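Local coordinates for hemolysin activator protein CdiB (Acinetobacter baumannii ACICU, PDB 6WIL) that probably secretes and activates a partner toxin of contact-dependent growth inhibition as an outer-membrane two-partner (Omp85-type) transporter, at residues Pro415-Thr424 with Tyr436-Lys447. Sequence-based numbering, arbitrary orientation.
With C8E ((hydroxyethyloxy)tri(ethyloxy)octane), chain D.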
loop_
_atom_site.group_PDB
_atom_site.type_symbol
_atom_site.label_atom_id
_atom_site.label_comp_id
_atom_site.label_asym_id
_atom_site.label_seq_id
_atom_site.Cartn_x
_atom_site.Cartn_y
_atom_site.Cartn_z
ATOM N N PRO A 415 -24.297 3.329 -0.538
ATOM C CA PRO A 415 -23.119 2.566 -0.972
ATOM C C PRO A 415 -22.210 3.361 -1.895
ATOM O O PRO A 415 -22.672 3.975 -2.862
ATOM C CB PRO A 415 -23.739 1.367 -1.695
ATOM C CG PRO A 415 -24.996 1.928 -2.290
ATOM C CD PRO A 415 -25.481 3.024 -1.360
ATOM N N LEU A 416 -20.913 3.357 -1.607
ATOM C CA LEU A 416 -19.928 4.053 -2.421
ATOM C C LEU A 416 -18.836 3.079 -2.831
ATOM O O LEU A 416 -18.300 2.348 -1.991
ATOM C CB LEU A 416 -19.319 5.238 -1.669
ATOM C CG LEU A 416 -18.467 6.156 -2.546
ATOM C CD1 LEU A 416 -19.342 6.826 -3.588
ATOM C CD2 LEU A 416 -17.717 7.188 -1.720
ATOM N N TRP A 417 -18.519 3.066 -4.120
ATOM C CA TRP A 417 -17.428 2.269 -4.657
ATOM C C TRP A 417 -16.234 3.175 -4.916
ATOM O O TRP A 417 -16.366 4.209 -5.574
ATOM C CB TRP A 417 -17.845 1.561 -5.946
ATOM C CG TRP A 417 -18.770 0.419 -5.716
ATOM C CD1 TRP A 417 -20.129 0.466 -5.642
ATOM C CD2 TRP A 417 -18.403 -0.951 -5.522
ATOM N NE1 TRP A 417 -20.635 -0.790 -5.414
ATOM C CE2 TRP A 417 -19.595 -1.680 -5.340
ATOM C CE3 TRP A 417 -17.183 -1.634 -5.489
ATOM C CZ2 TRP A 417 -19.602 -3.055 -5.122
ATOM C CZ3 TRP A 417 -17.192 -3.000 -5.276
ATOM C CH2 TRP A 417 -18.394 -3.696 -5.094
ATOM N N SER A 418 -15.078 2.788 -4.390
ATOM C CA SER A 418 -13.850 3.543 -4.575
ATOM C C SER A 418 -12.768 2.618 -5.105
ATOM O O SER A 418 -12.723 1.430 -4.773
ATOM C CB SER A 418 -13.388 4.198 -3.269
ATOM O OG SER A 418 -14.266 5.245 -2.897
ATOM N N ALA A 419 -11.898 3.174 -5.940
ATOM C CA ALA A 419 -10.840 2.387 -6.549
ATOM C C ALA A 419 -9.600 3.250 -6.709
ATOM O O ALA A 419 -9.683 4.479 -6.794
ATOM C CB ALA A 419 -11.278 1.812 -7.898
ATOM N N ASP A 420 -8.449 2.586 -6.750
ATOM C CA ASP A 420 -7.161 3.253 -6.822
ATOM C C ASP A 420 -6.210 2.408 -7.646
ATOM O O ASP A 420 -6.258 1.177 -7.609
ATOM C CB ASP A 420 -6.570 3.482 -5.431
ATOM C CG ASP A 420 -7.171 4.675 -4.745
ATOM O OD1 ASP A 420 -6.932 5.796 -5.232
ATOM O OD2 ASP A 420 -7.899 4.491 -3.745
ATOM N N LEU A 421 -5.340 3.083 -8.388
ATOM C CA LEU A 421 -4.333 2.387 -9.174
ATOM C C LEU A 421 -3.114 3.283 -9.303
ATOM O O LEU A 421 -3.246 4.471 -9.605
ATOM C CB LEU A 421 -4.874 2.012 -10.555
ATOM C CG LEU A 421 -4.089 0.937 -11.301
ATOM C CD1 LEU A 421 -5.040 0.073 -12.110
ATOM C CD2 LEU A 421 -3.038 1.563 -12.203
ATOM N N ARG A 422 -1.937 2.711 -9.065
ATOM C CA ARG A 422 -0.686 3.433 -9.237
ATOM C C ARG A 422 0.309 2.543 -9.962
ATOM O O ARG A 422 0.341 1.327 -9.746
ATOM C CB ARG A 422 -0.109 3.893 -7.893
ATOM C CG ARG A 422 -0.979 4.905 -7.161
ATOM C CD ARG A 422 -0.249 5.489 -5.968
ATOM N NE ARG A 422 0.193 4.449 -5.043
ATOM C CZ ARG A 422 0.978 4.666 -3.992
ATOM N NH1 ARG A 422 1.415 5.890 -3.729
ATOM N NH2 ARG A 422 1.328 3.656 -3.206
ATOM N N TYR A 423 1.116 3.154 -10.827
ATOM C CA TYR A 423 2.127 2.429 -11.585
ATOM C C TYR A 423 3.391 3.270 -11.678
ATOM O O TYR A 423 3.324 4.470 -11.967
ATOM C CB TYR A 423 1.620 2.074 -12.986
ATOM C CG TYR A 423 2.617 1.314 -13.831
ATOM C CD1 TYR A 423 2.865 -0.033 -13.605
ATOM C CD2 TYR A 423 3.302 1.941 -14.864
ATOM C CE1 TYR A 423 3.769 -0.731 -14.378
ATOM C CE2 TYR A 423 4.211 1.249 -15.643
ATOM C CZ TYR A 423 4.440 -0.086 -15.395
ATOM O OH TYR A 423 5.341 -0.785 -16.164
ATOM N N THR A 424 4.536 2.635 -11.439
ATOM C CA THR A 424 5.837 3.284 -11.480
ATOM C C THR A 424 6.816 2.374 -12.203
ATOM O O THR A 424 6.829 1.162 -11.972
ATOM C CB THR A 424 6.355 3.589 -10.062
ATOM O OG1 THR A 424 5.683 4.739 -9.543
ATOM C CG2 THR A 424 7.853 3.844 -10.061
ATOM N N TYR A 436 8.600 6.977 -14.883
ATOM C CA TYR A 436 7.231 7.259 -15.292
ATOM C C TYR A 436 6.283 6.898 -14.160
ATOM O O TYR A 436 6.422 5.843 -13.534
ATOM C CB TYR A 436 6.846 6.490 -16.559
ATOM C CG TYR A 436 5.364 6.523 -16.859
ATOM C CD1 TYR A 436 4.786 7.618 -17.486
ATOM C CD2 TYR A 436 4.543 5.461 -16.506
ATOM C CE1 TYR A 436 3.431 7.650 -17.757
ATOM C CE2 TYR A 436 3.190 5.484 -16.772
ATOM C CZ TYR A 436 2.639 6.579 -17.398
ATOM O OH TYR A 436 1.291 6.602 -17.664
ATOM N N ARG A 437 5.309 7.771 -13.911
ATOM C CA ARG A 437 4.395 7.605 -12.790
ATOM C C ARG A 437 2.965 7.870 -13.234
ATOM O O ARG A 437 2.686 8.909 -13.840
ATOM C CB ARG A 437 4.764 8.551 -11.644
ATOM C CG ARG A 437 3.818 8.478 -10.470
ATOM C CD ARG A 437 4.307 7.479 -9.448
ATOM N NE ARG A 437 3.422 7.404 -8.293
ATOM C CZ ARG A 437 3.370 8.322 -7.335
ATOM N NH1 ARG A 437 2.533 8.173 -6.319
ATOM N NH2 ARG A 437 4.143 9.398 -7.397
ATOM N N LEU A 438 2.064 6.940 -12.915
ATOM C CA LEU A 438 0.640 7.104 -13.176
ATOM C C LEU A 438 -0.142 6.876 -11.892
ATOM O O LEU A 438 0.018 5.839 -11.241
ATOM C CB LEU A 438 0.151 6.140 -14.266
ATOM C CG LEU A 438 -1.353 6.145 -14.569
ATOM C CD1 LEU A 438 -1.598 6.106 -16.069
ATOM C CD2 LEU A 438 -2.061 4.975 -13.892
ATOM N N ASN A 439 -0.987 7.844 -11.538
ATOM C CA ASN A 439 -1.901 7.742 -10.408
ATOM C C ASN A 439 -3.331 7.810 -10.923
ATOM O O ASN A 439 -3.682 8.734 -11.664
ATOM C CB ASN A 439 -1.662 8.864 -9.395
ATOM C CG ASN A 439 -0.266 8.844 -8.823
ATOM O OD1 ASN A 439 0.307 7.780 -8.594
ATOM N ND2 ASN A 439 0.296 10.026 -8.592
ATOM N N TRP A 440 -4.152 6.841 -10.526
ATOM C CA TRP A 440 -5.546 6.788 -10.940
ATOM C C TRP A 440 -6.434 6.529 -9.733
ATOM O O TRP A 440 -6.170 5.613 -8.948
ATOM C CB TRP A 440 -5.775 5.702 -11.991
ATOM C CG TRP A 440 -7.212 5.571 -12.391
ATOM C CD1 TRP A 440 -7.850 6.247 -13.391
ATOM C CD2 TRP A 440 -8.195 4.715 -11.796
ATOM N NE1 TRP A 440 -9.167 5.860 -13.458
ATOM C CE2 TRP A 440 -9.404 4.920 -12.491
ATOM C CE3 TRP A 440 -8.170 3.792 -10.746
ATOM C CZ2 TRP A 440 -10.575 4.239 -12.168
ATOM C CZ3 TRP A 440 -9.333 3.117 -10.430
ATOM C CH2 TRP A 440 -10.519 3.342 -11.137
ATOM N N ARG A 441 -7.489 7.326 -9.601
ATOM C CA ARG A 441 -8.482 7.156 -8.552
ATOM C C ARG A 441 -9.866 7.309 -9.161
ATOM O O ARG A 441 -10.083 8.179 -10.007
ATOM C CB ARG A 441 -8.274 8.174 -7.423
ATOM C CG ARG A 441 -9.380 8.194 -6.388
ATOM C CD ARG A 441 -8.865 8.680 -5.047
ATOM N NE ARG A 441 -7.792 7.830 -4.540
ATOM C CZ ARG A 441 -7.224 7.977 -3.348
ATOM N NH1 ARG A 441 -6.254 7.159 -2.962
ATOM N NH2 ARG A 441 -7.634 8.940 -2.539
ATOM N N GLY A 442 -10.792 6.461 -8.739
ATOM C CA GLY A 442 -12.126 6.458 -9.308
ATOM C C GLY A 442 -13.177 6.212 -8.248
ATOM O O GLY A 442 -12.943 5.521 -7.254
ATOM N N GLN A 443 -14.356 6.781 -8.484
ATOM C CA GLN A 443 -15.484 6.664 -7.574
ATOM C C GLN A 443 -16.762 6.461 -8.373
ATOM O O GLN A 443 -16.993 7.148 -9.372
ATOM C CB GLN A 443 -15.603 7.909 -6.687
ATOM C CG GLN A 443 -16.920 8.043 -5.962
ATOM C CD GLN A 443 -16.951 9.252 -5.056
ATOM O OE1 GLN A 443 -15.997 9.513 -4.323
ATOM N NE2 GLN A 443 -18.044 10.002 -5.105
ATOM N N TYR A 444 -17.587 5.512 -7.931
ATOM C CA TYR A 444 -18.876 5.226 -8.552
ATOM C C TYR A 444 -19.940 5.134 -7.469
ATOM O O TYR A 444 -19.815 4.328 -6.540
ATOM C CB TYR A 444 -18.829 3.929 -9.366
ATOM C CG TYR A 444 -20.199 3.400 -9.724
ATOM C CD1 TYR A 444 -20.940 3.969 -10.754
ATOM C CD2 TYR A 444 -20.756 2.336 -9.028
ATOM C CE1 TYR A 444 -22.197 3.490 -11.079
ATOM C CE2 TYR A 444 -22.009 1.851 -9.346
ATOM C CZ TYR A 444 -22.725 2.429 -10.370
ATOM O OH TYR A 444 -23.973 1.940 -10.683
ATOM N N ALA A 445 -20.988 5.943 -7.596
ATOM C CA ALA A 445 -22.083 5.978 -6.633
ATOM C C ALA A 445 -23.379 5.537 -7.299
ATOM O O ALA A 445 -23.870 6.233 -8.205
ATOM C CB ALA A 445 -22.244 7.382 -6.048
ATOM N N PRO A 446 -23.968 4.406 -6.902
ATOM C CA PRO A 446 -25.269 4.029 -7.476
ATOM C C PRO A 446 -26.390 4.991 -7.121
ATOM O O PRO A 446 -27.300 5.186 -7.936
ATOM C CB PRO A 446 -25.524 2.633 -6.890
ATOM C CG PRO A 446 -24.174 2.124 -6.512
ATOM C CD PRO A 446 -23.392 3.328 -6.080
ATOM N N LYS A 447 -26.359 5.597 -5.940
ATOM C CA LYS A 447 -27.427 6.474 -5.485
ATOM C C LYS A 447 -26.925 7.906 -5.361
ATOM O O LYS A 447 -25.743 8.202 -5.557
ATOM C CB LYS A 447 -27.996 5.989 -4.146
ATOM C CG LYS A 447 -28.403 4.526 -4.154
ATOM C CD LYS A 447 -29.253 4.209 -5.376
ATOM C CE LYS A 447 -29.656 2.748 -5.420
ATOM N NZ LYS A 447 -28.954 1.950 -6.467
HETATM C C1 C8E D . -16.551 -2.325 -9.201
HETATM C C2 C8E D . -16.411 -0.810 -9.069
HETATM C C3 C8E D . -14.984 -0.451 -8.656
HETATM C C4 C8E D . -14.841 1.068 -8.582
HETATM C C5 C8E D . -14.903 1.657 -9.989
HETATM C C6 C8E D . -14.970 3.177 -9.887
HETATM C C7 C8E D . -14.294 3.796 -11.107
HETATM C C8 C8E D . -15.338 4.088 -12.181
HETATM O O9 C8E D . -15.335 5.464 -12.439
HETATM C C10 C8E D . -16.269 5.882 -13.395
HETATM C C11 C8E D . -16.355 7.407 -13.382
HETATM O O12 C8E D . -16.311 7.891 -14.695
HETATM C C13 C8E D . -16.630 9.249 -14.816
HETATM C C14 C8E D . -16.586 9.661 -16.288
HETATM O O15 C8E D . -15.729 8.813 -17.001
HETATM C C16 C8E D . -15.529 9.198 -18.333
HETATM C C17 C8E D . -14.241 8.574 -18.875
HETATM O O18 C8E D . -14.373 7.182 -18.959
HETATM C C19 C8E D . -13.384 6.561 -19.731
HETATM C C20 C8E D . -12.622 5.538 -18.887
HETATM O O21 C8E D . -13.516 4.609 -18.339
HETATM O O HOH W 1 -24.664 5.488 -4.165
#
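Leu421 and Trp440 pair through two backbone hydrogen bonds, Leu421 N to Trp440 O and Trp440 N to Leu421 O, each 2.7 Å. They form one rung of an antiparallel hairpin within the closed barrel; Trp417 with Tyr444, Ala419 with Gly442 and Tyr423 with Leu438 bond in the same reciprocal way. As in any extended strand, side chains alternate between two faces. On one, the Trp440 ring, its CG anti to the backbone N (chi1 177°), leans toward the Gly442 end of its own strand, so that its edge meets the methyl of Ala419, CZ3 to CB 3.4 Å. Both neighbours suit a flat, bulky indole: Ala419 is small, and Gly442, with no side chain, lets the indole lie close over its backbone N, near the rim of one ring face. The alkyl chain of the detergent C8E runs past Ala419, with its C2 3.8 Å from Trp417 CE3 and its C7 3.8 Å from Trp440 CH2. Further along, Tyr423 and Tyr436 cross at about a right angle, CD2 to CE2 4.0 Å, while the Tyr436 hydroxyl bonds Gln482 on the next strand. The other face is mostly polar. Asp420 and Arg441 lie side by side as a salt bridge, although the position of the carboxylate is uncertain. Arg422 NH1 comes within 3.6 Å of Arg437 NH1, a like-charge approach probably eased by the salt bridges of Arg422 to Asp27 of helix 8-27 and to Asp377. Leu416 lies on this face too, its CD1 packing on the extended Gln443 chain, 3.6 Å from CG. Aromatic and aliphatic groups beside detergent on one face, charged groups on the other, fit a transmembrane beta-barrel: the first consistent with the lipid-facing surface, the second with a polar interior that receives the N-terminal helix.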